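PDB 3T4R: phosphoprotein from Lettuce necrotic yellows virus, which probably acts as a non-catalytic polymerase cofactor, tethering the viral RNA polymerase L to the N-RNA template and keeping soluble N protein off non-genomic RNA. Local coordinates for residues R5-K8 against E9-L12. Sequence-based numbering, arbitrary orientation.
Sequences RHEK and EKLL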
ATOM      1  N   ARG A   5       9.580  -3.090  -5.579  1.00 46.30           N
ATOM      2  CA  ARG A   5       8.938  -3.625  -4.353  1.00 44.04           C
ATOM      3  C   ARG A   5       9.467  -2.911  -3.073  1.00 41.43           C
ATOM      4  O   ARG A   5       8.710  -2.453  -2.232  1.00 39.51           O
ATOM      5  CB  ARG A   5       9.291  -5.090  -4.257  1.00 48.27           C
ATOM      6  CG  ARG A   5       8.535  -5.853  -3.234  1.00 52.36           C
ATOM      7  CD  ARG A   5       7.046  -5.877  -3.618  1.00 55.49           C
ATOM      8  NE  ARG A   5       6.544  -6.911  -4.557  1.00 54.39           N
ATOM      9  CZ  ARG A   5       7.276  -7.777  -5.225  1.00 55.44           C
ATOM     10  NH1 ARG A   5       8.573  -7.787  -5.048  1.00 64.77           N
ATOM     11  NH2 ARG A   5       6.718  -8.646  -6.060  1.00 54.63           N
ATOM     12  N   HIS A   6      10.787  -2.851  -2.956  1.00 42.58           N
ATOM     13  CA  HIS A   6      11.454  -2.099  -1.941  1.00 41.05           C
ATOM     14  C   HIS A   6      10.793  -0.720  -1.831  1.00 39.18           C
ATOM     15  O   HIS A   6      10.468  -0.295  -0.735  1.00 37.99           O
ATOM     16  CB  HIS A   6      12.916  -1.974  -2.358  1.00 45.94           C
ATOM     17  CG  HIS A   6      13.764  -1.209  -1.402  1.00 47.60           C
ATOM     18  ND1 HIS A   6      14.463  -1.806  -0.384  1.00 49.66           N
ATOM     19  CD2 HIS A   6      14.034   0.114  -1.321  1.00 50.93           C
ATOM     20  CE1 HIS A   6      15.122  -0.880   0.288  1.00 51.51           C
ATOM     21  NE2 HIS A   6      14.861   0.296  -0.249  1.00 48.81           N
ATOM     22  N   GLU A   7      10.594  -0.017  -2.939  1.00 39.36           N
ATOM     23  CA  GLU A   7      10.059   1.337  -2.822  1.00 38.26           C
ATOM     24  C   GLU A   7       8.598   1.365  -2.465  1.00 36.46           C
ATOM     25  O   GLU A   7       8.136   2.332  -1.849  1.00 34.60           O
ATOM     26  CB  GLU A   7      10.240   2.129  -4.090  1.00 41.73           C
ATOM     27  CG  GLU A   7      11.667   2.433  -4.526  1.00 46.06           C
ATOM     28  CD  GLU A   7      12.463   3.227  -3.537  1.00 49.59           C
ATOM     29  OE1 GLU A   7      11.931   4.147  -2.913  1.00 53.85           O
ATOM     30  OE2 GLU A   7      13.642   2.911  -3.355  1.00 53.14           O
ATOM     31  N   LYS A   8       7.868   0.316  -2.830  1.00 34.72           N
ATOM     32  CA  LYS A   8       6.475   0.147  -2.345  1.00 32.24           C
ATOM     33  C   LYS A   8       6.369  -0.077  -0.780  1.00 32.67           C
ATOM     34  O   LYS A   8       5.497   0.534  -0.099  1.00 31.78           O
ATOM     35  CB  LYS A   8       5.779  -1.006  -3.105  1.00 31.28           C
ATOM     36  CG  LYS A   8       5.552  -0.671  -4.572  1.00 31.38           C
ATOM     37  CD  LYS A   8       4.814  -1.745  -5.295  1.00 32.14           C
ATOM     38  CE  LYS A   8       4.667  -1.310  -6.628  1.00 32.44           C
ATOM     39  NZ  LYS A   8       3.792  -2.234  -7.451  1.00 39.21           N
ATOM     40  N   GLU A   9       7.239  -0.921  -0.254  1.00 32.48           N
ATOM     41  CA  GLU A   9       7.340  -1.187   1.190  1.00 34.04           C
ATOM     42  C   GLU A   9       7.723   0.098   1.947  1.00 34.15           C
ATOM     43  O   GLU A   9       7.189   0.390   2.997  1.00 35.03           O
ATOM     44  CB  GLU A   9       8.304  -2.340   1.444  1.00 34.66           C
ATOM     45  CG  GLU A   9       7.754  -3.690   0.991  1.00 38.28           C
ATOM     46  CD  GLU A   9       8.764  -4.835   1.147  1.00 47.72           C
ATOM     47  OE1 GLU A   9       9.652  -4.770   2.035  1.00 51.66           O
ATOM     48  OE2 GLU A   9       8.738  -5.792   0.338  1.00 55.13           O
ATOM     49  N   LYS A  10       8.594   0.894   1.364  1.00 34.44           N
ATOM     50  CA  LYS A  10       9.043   2.158   1.940  1.00 33.96           C
ATOM     51  C   LYS A  10       7.886   3.137   1.889  1.00 34.10           C
ATOM     52  O   LYS A  10       7.738   3.882   2.810  1.00 34.40           O
ATOM     53  CB  LYS A  10      10.221   2.717   1.117  1.00 35.91           C
ATOM     54  CG  LYS A  10      10.790   3.977   1.649  1.00 37.55           C
ATOM     55  CD  LYS A  10      11.759   4.754   0.732  1.00 40.64           C
ATOM     56  CE  LYS A  10      13.019   3.995   0.445  1.00 42.62           C
ATOM     57  NZ  LYS A  10      14.025   4.810  -0.329  1.00 50.33           N
ATOM     58  N   LEU A  11       7.061   3.119   0.828  1.00 32.48           N
ATOM     59  CA  LEU A  11       5.908   3.970   0.775  1.00 33.60           C
ATOM     60  C   LEU A  11       4.932   3.633   1.836  1.00 33.29           C
ATOM     61  O   LEU A  11       4.410   4.508   2.498  1.00 36.16           O
ATOM     62  CB  LEU A  11       5.190   3.828  -0.564  1.00 34.37           C
ATOM     63  CG  LEU A  11       4.430   4.976  -1.199  1.00 37.66           C
ATOM     64  CD1 LEU A  11       3.254   4.540  -2.010  1.00 37.24           C
ATOM     65  CD2 LEU A  11       4.087   6.244  -0.375  1.00 37.44           C
ATOM     66  N   LEU A  12       4.622   2.361   1.981  1.00 32.26           N
ATOM     67  CA  LEU A  12       3.742   1.914   3.047  1.00 33.50           C
ATOM     68  C   LEU A  12       4.252   2.403   4.435  1.00 34.93           C
ATOM     69  O   LEU A  12       3.463   2.822   5.261  1.00 34.78           O
ATOM     70  CB  LEU A  12       3.643   0.401   3.045  1.00 32.57           C
ATOM     71  CG  LEU A  12       2.917  -0.233   1.875  1.00 35.11           C
ATOM     72  CD1 LEU A  12       2.965  -1.745   1.888  1.00 32.33           C
ATOM     73  CD2 LEU A  12       1.416   0.242   1.919  1.00 39.04           C
TER
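K10 sets CG opposite its backbone N (chi1 -178°) and kinks at chi3, while E7 carries CG beside its own N and bends again at chi2 (-60°); the two side chains therefore run side by side and bring their charged ends together. The ammonium NZ of K10 lies 3.4 Å from OE1 of E7, a salt bridge with only a weak hydrogen bond, and CE of K10 rests 3.5 Å from the same oxygen. Long, flexible residues of opposite charge suit a pair three residues apart on the solvent side. The imidazole of H6 stands next to them, its NE2 4.2 Å from CE of K10, while OE2 of E7 lies in the ring plane at its edge.

R5 and E9, one turn apart, meet differently: OE2 of E9 reaches the aliphatic CG of R5 at 3.6 Å, not the guanidinium, which turns to D31 on helix 27-33. The buried K8 likewise sends its straight aliphatic chain past V30 and delivers NZ to the carbonyl of V34 and the carboxylate of D36. L11 and L12 add branched hydrocarbon to this inward side and pack on V34.

Beneath the side chains, E9 N to R5 O (2.9 Å) and L12 N to K8 O (2.9 Å, N-H...O 170°) are nearly straight bonds; those from K10 to H6 and L11 to E7 are more bent, the L11 N-H coming from above the E7 carbonyl plane. The arrangement is that of part of the amphipathic alpha-helix 4-14: H6, E7 and K10 form its outer polar side, while the inner side, combining L11 and L12 with the ion-paired R5 and K8, is built into the helical bundle of the phosphoprotein's C-terminal domain.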